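Local coordinates for protein beta sliding clamp (PDB 5WCE) that probably tethers DNA polymerases and other proteins to DNA as a ring-shaped head-to-tail homodimer encircling the duplex, which makes synthesis processive, at residues L275-S287 / L305-V319. Sequence-based numbering, arbitrary orientation.
Sequences LFAKAVDRVATIS and LTVRNMEAGQAVEEV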
loop_
_atom_site.group_PDB
_atom_site.type_symbol
_atom_site.label_atom_id
_atom_site.label_comp_id
_atom_site.label_asym_id
_atom_site.label_seq_id
_atom_site.Cartn_x
_atom_site.Cartn_y
_atom_site.Cartn_z
ATOM N N LEU A 275 22.264 -15.902 -4.941
ATOM C CA LEU A 275 22.747 -16.280 -3.615
ATOM C C LEU A 275 23.355 -15.046 -2.917
ATOM O O LEU A 275 23.092 -14.774 -1.752
ATOM C CB LEU A 275 23.730 -17.425 -3.665
ATOM C CG LEU A 275 24.437 -17.694 -2.324
ATOM C CD1 LEU A 275 23.431 -18.018 -1.194
ATOM C CD2 LEU A 275 25.504 -18.754 -2.485
ATOM N N PHE A 276 24.112 -14.256 -3.661
ATOM C CA PHE A 276 24.778 -13.094 -3.075
ATOM C C PHE A 276 23.764 -12.055 -2.614
ATOM O O PHE A 276 23.863 -11.554 -1.516
ATOM C CB PHE A 276 25.796 -12.489 -4.074
ATOM C CG PHE A 276 26.511 -11.281 -3.556
ATOM C CD1 PHE A 276 27.527 -11.411 -2.637
ATOM C CD2 PHE A 276 26.216 -10.025 -4.050
ATOM C CE1 PHE A 276 28.219 -10.292 -2.189
ATOM C CE2 PHE A 276 26.935 -8.920 -3.646
ATOM C CZ PHE A 276 27.915 -9.057 -2.673
ATOM N N ALA A 277 22.790 -11.749 -3.466
ATOM C CA ALA A 277 21.755 -10.817 -3.135
ATOM C C ALA A 277 20.984 -11.258 -1.857
ATOM O O ALA A 277 20.707 -10.443 -0.984
ATOM C CB ALA A 277 20.794 -10.655 -4.307
ATOM N N LYS A 278 20.682 -12.554 -1.754
ATOM C CA LYS A 278 19.989 -13.068 -0.568
ATOM C C LYS A 278 20.809 -12.892 0.670
ATOM O O LYS A 278 20.260 -12.535 1.719
ATOM C CB LYS A 278 19.549 -14.529 -0.743
ATOM C CG LYS A 278 18.300 -14.597 -1.596
ATOM C CD LYS A 278 17.997 -16.022 -1.988
ATOM C CE LYS A 278 16.740 -16.058 -2.836
ATOM N NZ LYS A 278 16.712 -17.422 -3.417
ATOM N N ALA A 279 22.120 -13.089 0.541
ATOM C CA ALA A 279 23.035 -12.904 1.658
ATOM C C ALA A 279 23.131 -11.451 2.053
ATOM O O ALA A 279 23.044 -11.162 3.230
ATOM C CB ALA A 279 24.406 -13.477 1.368
ATOM N N VAL A 280 23.324 -10.541 1.097
ATOM C CA VAL A 280 23.312 -9.115 1.390
ATOM C C VAL A 280 22.018 -8.702 2.101
ATOM O O VAL A 280 22.054 -7.994 3.077
ATOM C CB VAL A 280 23.477 -8.244 0.130
ATOM C CG1 VAL A 280 23.350 -6.758 0.469
ATOM C CG2 VAL A 280 24.849 -8.505 -0.511
ATOM N N ASP A 281 20.887 -9.109 1.547
ATOM C CA ASP A 281 19.591 -8.822 2.128
ATOM C C ASP A 281 19.469 -9.370 3.559
ATOM O O ASP A 281 19.015 -8.647 4.464
ATOM C CB ASP A 281 18.519 -9.394 1.200
ATOM C CG ASP A 281 17.115 -8.984 1.589
ATOM O OD1 ASP A 281 16.937 -7.906 2.155
ATOM O OD2 ASP A 281 16.205 -9.788 1.347
ATOM N N ARG A 282 19.924 -10.601 3.794
ATOM C CA ARG A 282 19.957 -11.142 5.143
ATOM C C ARG A 282 20.735 -10.301 6.142
ATOM O O ARG A 282 20.199 -9.913 7.198
ATOM C CB ARG A 282 20.544 -12.556 5.187
ATOM C CG ARG A 282 19.541 -13.638 5.086
ATOM C CD ARG A 282 20.153 -14.971 5.401
ATOM N NE ARG A 282 21.048 -15.380 4.319
ATOM C CZ ARG A 282 20.674 -15.911 3.157
ATOM N NH1 ARG A 282 19.392 -16.115 2.870
ATOM N NH2 ARG A 282 21.615 -16.241 2.271
ATOM N N VAL A 283 22.017 -10.036 5.832
ATOM C CA VAL A 283 22.872 -9.338 6.797
ATOM C C VAL A 283 22.403 -7.903 7.014
ATOM O O VAL A 283 22.563 -7.387 8.118
ATOM C CB VAL A 283 24.357 -9.400 6.436
ATOM C CG1 VAL A 283 24.852 -10.833 6.512
ATOM C CG2 VAL A 283 24.654 -8.802 5.089
ATOM N N ALA A 284 21.789 -7.291 6.004
ATOM C CA ALA A 284 21.261 -5.927 6.134
ATOM C C ALA A 284 20.011 -5.804 7.045
ATOM O O ALA A 284 19.709 -4.728 7.541
ATOM C CB ALA A 284 20.943 -5.349 4.766
ATOM N N THR A 285 19.323 -6.918 7.224
ATOM C CA THR A 285 18.236 -7.025 8.160
ATOM C C THR A 285 18.509 -6.642 9.568
ATOM O O THR A 285 17.525 -6.374 10.276
ATOM C CB THR A 285 17.722 -8.463 8.282
ATOM O OG1 THR A 285 17.477 -8.951 6.970
ATOM C CG2 THR A 285 16.389 -8.525 9.006
ATOM N N ILE A 286 19.742 -6.691 10.051
ATOM C CA ILE A 286 19.925 -6.270 11.475
ATOM C C ILE A 286 19.700 -4.760 11.637
ATOM O O ILE A 286 19.633 -4.328 12.782
ATOM C CB ILE A 286 21.248 -6.633 12.250
ATOM C CG1 ILE A 286 22.449 -6.389 11.436
ATOM C CG2 ILE A 286 21.229 -8.015 12.936
ATOM C CD1 ILE A 286 22.549 -5.038 10.847
ATOM N N SER A 287 19.609 -3.966 10.556
ATOM C CA SER A 287 19.419 -2.530 10.685
ATOM C C SER A 287 18.000 -2.189 10.179
ATOM O O SER A 287 17.590 -2.598 9.083
ATOM C CB SER A 287 20.538 -1.758 9.922
ATOM O OG SER A 287 20.200 -0.412 9.788
ATOM N N LEU A 305 30.545 -10.909 4.263
ATOM C CA LEU A 305 29.711 -9.740 4.405
ATOM C C LEU A 305 29.490 -9.419 5.861
ATOM O O LEU A 305 29.101 -10.309 6.630
ATOM C CB LEU A 305 28.338 -9.970 3.729
ATOM C CG LEU A 305 28.358 -10.238 2.229
ATOM C CD1 LEU A 305 26.974 -10.800 1.824
ATOM C CD2 LEU A 305 28.742 -8.956 1.488
ATOM N N THR A 306 29.677 -8.149 6.247
ATOM C CA THR A 306 29.327 -7.690 7.608
ATOM C C THR A 306 28.442 -6.432 7.584
ATOM O O THR A 306 28.738 -5.490 6.858
ATOM C CB THR A 306 30.583 -7.434 8.435
ATOM O OG1 THR A 306 31.363 -8.608 8.469
ATOM C CG2 THR A 306 30.240 -7.028 9.840
ATOM N N VAL A 307 27.357 -6.430 8.370
ATOM C CA VAL A 307 26.526 -5.245 8.634
ATOM C C VAL A 307 26.445 -5.076 10.148
ATOM O O VAL A 307 26.459 -6.073 10.894
ATOM C CB VAL A 307 25.106 -5.361 8.043
ATOM C CG1 VAL A 307 24.172 -4.159 8.376
ATOM C CG2 VAL A 307 25.151 -5.456 6.551
ATOM N N ARG A 308 26.477 -3.821 10.601
ATOM C CA ARG A 308 26.282 -3.436 11.984
ATOM C C ARG A 308 25.212 -2.345 12.018
ATOM O O ARG A 308 25.086 -1.566 11.085
ATOM C CB ARG A 308 27.559 -2.936 12.635
ATOM C CG ARG A 308 28.668 -3.998 12.651
ATOM C CD ARG A 308 29.854 -3.645 13.545
ATOM N NE ARG A 308 29.942 -4.444 14.780
ATOM C CZ ARG A 308 29.206 -4.268 15.888
ATOM N NH1 ARG A 308 28.263 -3.334 15.987
ATOM N NH2 ARG A 308 29.412 -5.056 16.922
ATOM N N ASN A 309 24.399 -2.338 13.065
ATOM C CA ASN A 309 23.455 -1.255 13.251
ATOM C C ASN A 309 24.003 -0.319 14.330
ATOM O O ASN A 309 25.078 -0.573 14.920
ATOM C CB ASN A 309 22.038 -1.792 13.569
ATOM C CG ASN A 309 21.947 -2.538 14.902
ATOM O OD1 ASN A 309 22.799 -2.389 15.798
ATOM N ND2 ASN A 309 20.911 -3.327 15.046
ATOM N N MET A 310 23.225 0.732 14.599
ATOM C CA MET A 310 23.587 1.734 15.578
ATOM C C MET A 310 23.141 1.404 17.012
ATOM O O MET A 310 23.039 2.311 17.833
ATOM C CB MET A 310 22.987 3.087 15.122
ATOM C CG MET A 310 23.722 3.672 13.919
ATOM S SD MET A 310 23.043 5.279 13.483
ATOM C CE MET A 310 23.240 6.313 14.941
ATOM N N GLU A 311 22.849 0.135 17.305
ATOM C CA GLU A 311 22.398 -0.301 18.639
ATOM C C GLU A 311 23.056 -1.635 18.961
ATOM O O GLU A 311 22.402 -2.526 19.486
ATOM C CB GLU A 311 20.833 -0.409 18.681
ATOM C CG GLU A 311 20.095 0.850 18.217
ATOM C CD GLU A 311 18.618 0.634 17.995
ATOM O OE1 GLU A 311 18.195 0.684 16.825
ATOM O OE2 GLU A 311 17.885 0.413 18.978
ATOM N N ALA A 312 24.351 -1.756 18.656
ATOM C CA ALA A 312 25.201 -2.936 18.987
ATOM C C ALA A 312 24.979 -4.274 18.191
ATOM O O ALA A 312 25.694 -5.238 18.395
ATOM C CB ALA A 312 25.161 -3.196 20.500
ATOM N N GLY A 313 24.038 -4.323 17.260
ATOM C CA GLY A 313 23.775 -5.557 16.537
ATOM C C GLY A 313 24.739 -5.785 15.396
ATOM O O GLY A 313 25.059 -4.849 14.689
ATOM N N GLN A 314 25.153 -7.030 15.199
ATOM C CA GLN A 314 26.037 -7.440 14.092
ATOM C C GLN A 314 25.428 -8.600 13.268
ATOM O O GLN A 314 24.750 -9.469 13.831
ATOM C CB GLN A 314 27.341 -7.948 14.685
ATOM C CG GLN A 314 28.383 -8.292 13.659
ATOM C CD GLN A 314 29.612 -8.958 14.287
ATOM O OE1 GLN A 314 30.169 -8.434 15.240
ATOM N NE2 GLN A 314 30.054 -10.108 13.736
ATOM N N ALA A 315 25.707 -8.617 11.958
ATOM C CA ALA A 315 25.376 -9.747 11.078
ATOM C C ALA A 315 26.494 -10.041 10.125
ATOM O O ALA A 315 26.968 -9.113 9.420
ATOM C CB ALA A 315 24.130 -9.440 10.291
ATOM N N VAL A 316 26.932 -11.301 10.082
ATOM C CA VAL A 316 27.956 -11.771 9.154
ATOM C C VAL A 316 27.487 -12.946 8.312
ATOM O O VAL A 316 26.886 -13.897 8.860
ATOM C CB VAL A 316 29.181 -12.206 9.935
ATOM C CG1 VAL A 316 30.344 -12.604 9.049
ATOM C CG2 VAL A 316 29.601 -11.069 10.829
ATOM N N GLU A 317 27.851 -12.938 7.024
ATOM C CA GLU A 317 27.659 -14.109 6.159
ATOM C C GLU A 317 28.784 -14.285 5.170
ATOM O O GLU A 317 29.216 -13.293 4.550
ATOM C CB GLU A 317 26.292 -14.063 5.438
ATOM C CG GLU A 317 26.029 -15.250 4.538
ATOM C CD GLU A 317 24.577 -15.458 4.217
ATOM O OE1 GLU A 317 23.704 -14.776 4.799
ATOM O OE2 GLU A 317 24.282 -16.348 3.380
ATOM N N GLU A 318 29.267 -15.533 5.029
ATOM C CA GLU A 318 30.283 -15.855 3.998
ATOM C C GLU A 318 29.599 -16.370 2.744
ATOM O O GLU A 318 28.645 -17.152 2.808
ATOM C CB GLU A 318 31.266 -16.888 4.481
ATOM C CG GLU A 318 31.917 -16.516 5.796
ATOM C CD GLU A 318 32.784 -17.618 6.387
ATOM O OE1 GLU A 318 32.669 -18.790 5.960
ATOM O OE2 GLU A 318 33.573 -17.288 7.300
ATOM N N VAL A 319 30.065 -15.877 1.606
ATOM C CA VAL A 319 29.573 -16.298 0.281
ATOM C C VAL A 319 30.785 -16.710 -0.557
ATOM O O VAL A 319 31.757 -15.958 -0.667
ATOM C CB VAL A 319 28.820 -15.171 -0.440
ATOM C CG1 VAL A 319 28.351 -15.682 -1.809
ATOM C CG2 VAL A 319 27.625 -14.703 0.398
#
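V283 and A279 press helix 275-284 onto the β-hairpin of strands 305-308 and 314-319, a helix-on-sheet layer in the C-terminal domain of the β processivity ring. The helix axis runs 25° from the first strand and nearly antiparallel (164°) to the second, approaching each to within about 8 Å. V283 sits over the hairpin, its two methyls, forked at CB, reaching both strands: CG1 lies 3.7 Å from E317 CB, and CG2 meets V307 CG2. A279 is small enough to sit close to the sheet, its CB lying 3.7 Å from L305 CD1 and also touching V319 CG2 and the E317 carboxylate. L305 CD2 meets F276 CE1 obliquely; with CG anti to the backbone N, the F276 ring has V319 CG1 near its edge and takes V280 CG2 on one face. Farther along the chain, in the turn A284-S287, I286 lays CG1 against A315 CB, whose small methyl suits this close passage.

R282 grips E317 side-on, NE to OE1 at 2.8 Å and NH2 to OE2 at 2.9 Å, the guanidinium and carboxylate planes only 24° apart. The extended E317 chain lifts its carboxylate past A279, and the K278 carbonyl oxygen lies over one face of the guanidinium. A methionine in place of R282 would probably leave the buried E317 carboxylate without its charge partner and remove the link from NH1 to the K87 carbonyl of the second subunit. That subunit adds a strand beside 314-317, continuing the sheet across the dimer interface.

In the hairpin loop N309, an Asx-turn residue, serves both sides through its amide: OD1 accepts from E311 N and G313 N on opposite faces of its plane, while ND2 donates to I286 O at 2.8 Å.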